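Local coordinates for protein acetylxylan esterase / glucomannan deacetylase (PDB 2WAA) that removes acetyl groups from xylan and glucomannan during the breakdown of plant cell wall polysaccharides, at residues 129-134 with 174-179. Numbering follows the deposited sequence.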
loop_
_atom_site.group_PDB
_atom_site.type_symbol
_atom_site.label_atom_id
_atom_site.label_comp_id
_atom_site.label_asym_id
_atom_site.label_seq_id
_atom_site.Cartn_x
_atom_site.Cartn_y
_atom_site.Cartn_z
ATOM N N VAL A 129 18.240 5.682 3.001
ATOM C CA VAL A 129 18.189 4.617 3.979
ATOM C C VAL A 129 16.764 4.552 4.532
ATOM O O VAL A 129 16.176 5.550 4.919
ATOM C CB VAL A 129 19.192 4.953 5.114
ATOM C CG1 VAL A 129 18.971 4.031 6.338
ATOM C CG2 VAL A 129 20.596 4.795 4.560
ATOM N N LEU A 130 16.192 3.361 4.546
ATOM C CA LEU A 130 14.841 3.197 5.094
ATOM C C LEU A 130 14.882 2.880 6.588
ATOM O O LEU A 130 15.870 2.333 7.097
ATOM C CB LEU A 130 14.158 2.024 4.354
ATOM C CG LEU A 130 13.897 2.216 2.826
ATOM C CD1 LEU A 130 13.304 0.901 2.274
ATOM C CD2 LEU A 130 13.021 3.418 2.519
ATOM N N PRO A 131 13.754 3.135 7.307
ATOM C CA PRO A 131 13.672 2.736 8.736
ATOM C C PRO A 131 13.901 1.257 8.985
ATOM O O PRO A 131 13.651 0.427 8.098
ATOM C CB PRO A 131 12.225 3.102 9.103
ATOM C CG PRO A 131 11.924 4.257 8.204
ATOM C CD PRO A 131 12.559 3.869 6.873
ATOM N N GLN A 132 14.349 0.894 10.187
ATOM C CA GLN A 132 14.477 -0.521 10.485
ATOM C C GLN A 132 13.116 -1.228 10.661
ATOM O O GLN A 132 12.947 -2.398 10.232
ATOM C CB GLN A 132 15.311 -0.725 11.743
ATOM C CG GLN A 132 16.778 -0.294 11.596
ATOM C CD GLN A 132 17.535 -1.210 10.708
ATOM O OE1 GLN A 132 17.642 -2.406 10.978
ATOM N NE2 GLN A 132 18.041 -0.683 9.615
ATOM N N ARG A 133 12.186 -0.561 11.335
ATOM C CA ARG A 133 10.874 -1.162 11.621
ATOM C C ARG A 133 10.102 -1.349 10.320
ATOM O O ARG A 133 10.205 -0.513 9.429
ATOM C CB ARG A 133 10.066 -0.228 12.507
ATOM C CG ARG A 133 10.528 -0.206 13.975
ATOM C CD ARG A 133 9.742 0.848 14.681
ATOM N NE ARG A 133 10.186 0.917 16.076
ATOM C CZ ARG A 133 9.852 1.905 16.902
ATOM N NH1 ARG A 133 9.059 2.892 16.496
ATOM N NH2 ARG A 133 10.316 1.890 18.149
ATOM N N LYS A 134 9.370 -2.452 10.197
ATOM C CA LYS A 134 8.654 -2.799 8.964
ATOM C C LYS A 134 7.213 -3.190 9.316
ATOM O O LYS A 134 7.014 -4.034 10.187
ATOM C CB LYS A 134 9.322 -4.002 8.334
ATOM C CG LYS A 134 10.644 -3.589 7.649
ATOM C CD LYS A 134 11.426 -4.826 7.183
ATOM C CE LYS A 134 12.829 -4.418 6.761
ATOM N NZ LYS A 134 13.667 -3.939 7.986
ATOM N N ALA A 174 4.204 7.819 11.509
ATOM C CA ALA A 174 4.225 8.042 12.972
ATOM C C ALA A 174 5.087 7.020 13.749
ATOM O O ALA A 174 5.772 7.374 14.745
ATOM C CB ALA A 174 2.770 8.138 13.510
ATOM N N LEU A 175 5.124 5.755 13.301
ATOM C CA LEU A 175 5.870 4.730 13.990
ATOM C C LEU A 175 7.321 4.579 13.479
ATOM O O LEU A 175 7.981 3.611 13.850
ATOM C CB LEU A 175 5.176 3.358 13.845
ATOM C CG LEU A 175 3.784 3.296 14.472
ATOM C CD1 LEU A 175 3.107 1.989 14.146
ATOM C CD2 LEU A 175 3.932 3.516 15.969
ATOM N N ASP A 176 7.755 5.504 12.625
ATOM C CA ASP A 176 9.114 5.463 12.006
ATOM C C ASP A 176 9.382 4.096 11.398
ATOM O O ASP A 176 10.371 3.416 11.715
ATOM C CB ASP A 176 10.198 5.765 13.055
ATOM C CG ASP A 176 11.565 6.083 12.421
ATOM O OD1 ASP A 176 11.634 6.454 11.221
ATOM O OD2 ASP A 176 12.556 5.970 13.146
ATOM N N ALA A 177 8.464 3.683 10.523
ATOM C CA ALA A 177 8.504 2.344 9.972
ATOM C C ALA A 177 8.331 2.354 8.473
ATOM O O ALA A 177 7.712 3.258 7.888
ATOM C CB ALA A 177 7.421 1.445 10.603
ATOM N N GLN A 178 8.901 1.332 7.834
ATOM C CA GLN A 178 8.529 1.058 6.443
ATOM C C GLN A 178 7.115 0.527 6.400
ATOM O O GLN A 178 6.614 0.008 7.398
ATOM C CB GLN A 178 9.446 -0.026 5.876
ATOM C CG GLN A 178 10.918 0.362 5.811
ATOM C CD GLN A 178 11.676 -0.750 5.155
ATOM O OE1 GLN A 178 11.208 -1.270 4.132
ATOM N NE2 GLN A 178 12.853 -1.109 5.670
ATOM N N VAL A 179 6.475 0.589 5.230
ATOM C CA VAL A 179 5.188 -0.058 5.109
ATOM C C VAL A 179 5.034 -0.649 3.719
ATOM O O VAL A 179 5.458 -0.047 2.716
ATOM C CB VAL A 179 4.041 0.959 5.397
ATOM C CG1 VAL A 179 4.046 2.108 4.323
ATOM C CG2 VAL A 179 2.687 0.254 5.467
HETATM O O HOH W 1 12.656 2.170 12.634
#
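Lys134 and Gln178 pair in parallel near the N-terminal ends of neighbouring strands, in the first beta-alpha-beta unit of the SGNH (GDSL-like) hydrolase domain, whose crossover includes helix 167-174. Gln178 N donates to Arg133 O at 2.8 Å, and next to this bond a water bridges the backbones, accepting from Arg133 N and donating to Asp176 O. Before the second strand, a Schellman motif ends the helix, with Asp176 as its C-prime residue at positive phi.

The Gln178 side chain both packs and donates. CG lies beside the backbone N (chi1 -63°) and the chain then runs extended, carrying NE2 to Pro131 O at 3.0 Å. The bond is almost straight (171°), with the oxygen in the amide plane, and ties down the loop leading into strand 133-139. The Leu130 side chain crosses that of Gln178 at about a right angle, CD1 3.5 Å from Gln178 OE1, while the aliphatic part of Lys134 runs alongside, CE 3.5 Å from Gln178 NE2. A bend at its last torsion brings Lys134 NZ back to Gln132 O.

The compact ring of Pro131 fits against the turn, CB 3.2 Å from Asp176 O. On the face shared by Arg133 and Ala177, the small alanine methyl meets Arg133 CB. Arg133 also makes a cation-pi contact with Trp339. Its extended chain continues to Leu175, just past the helix, where NH1 donates to Leu175 O at 2.9 Å, the oxygen near the guanidinium plane but the nitrogen above the carbonyl plane.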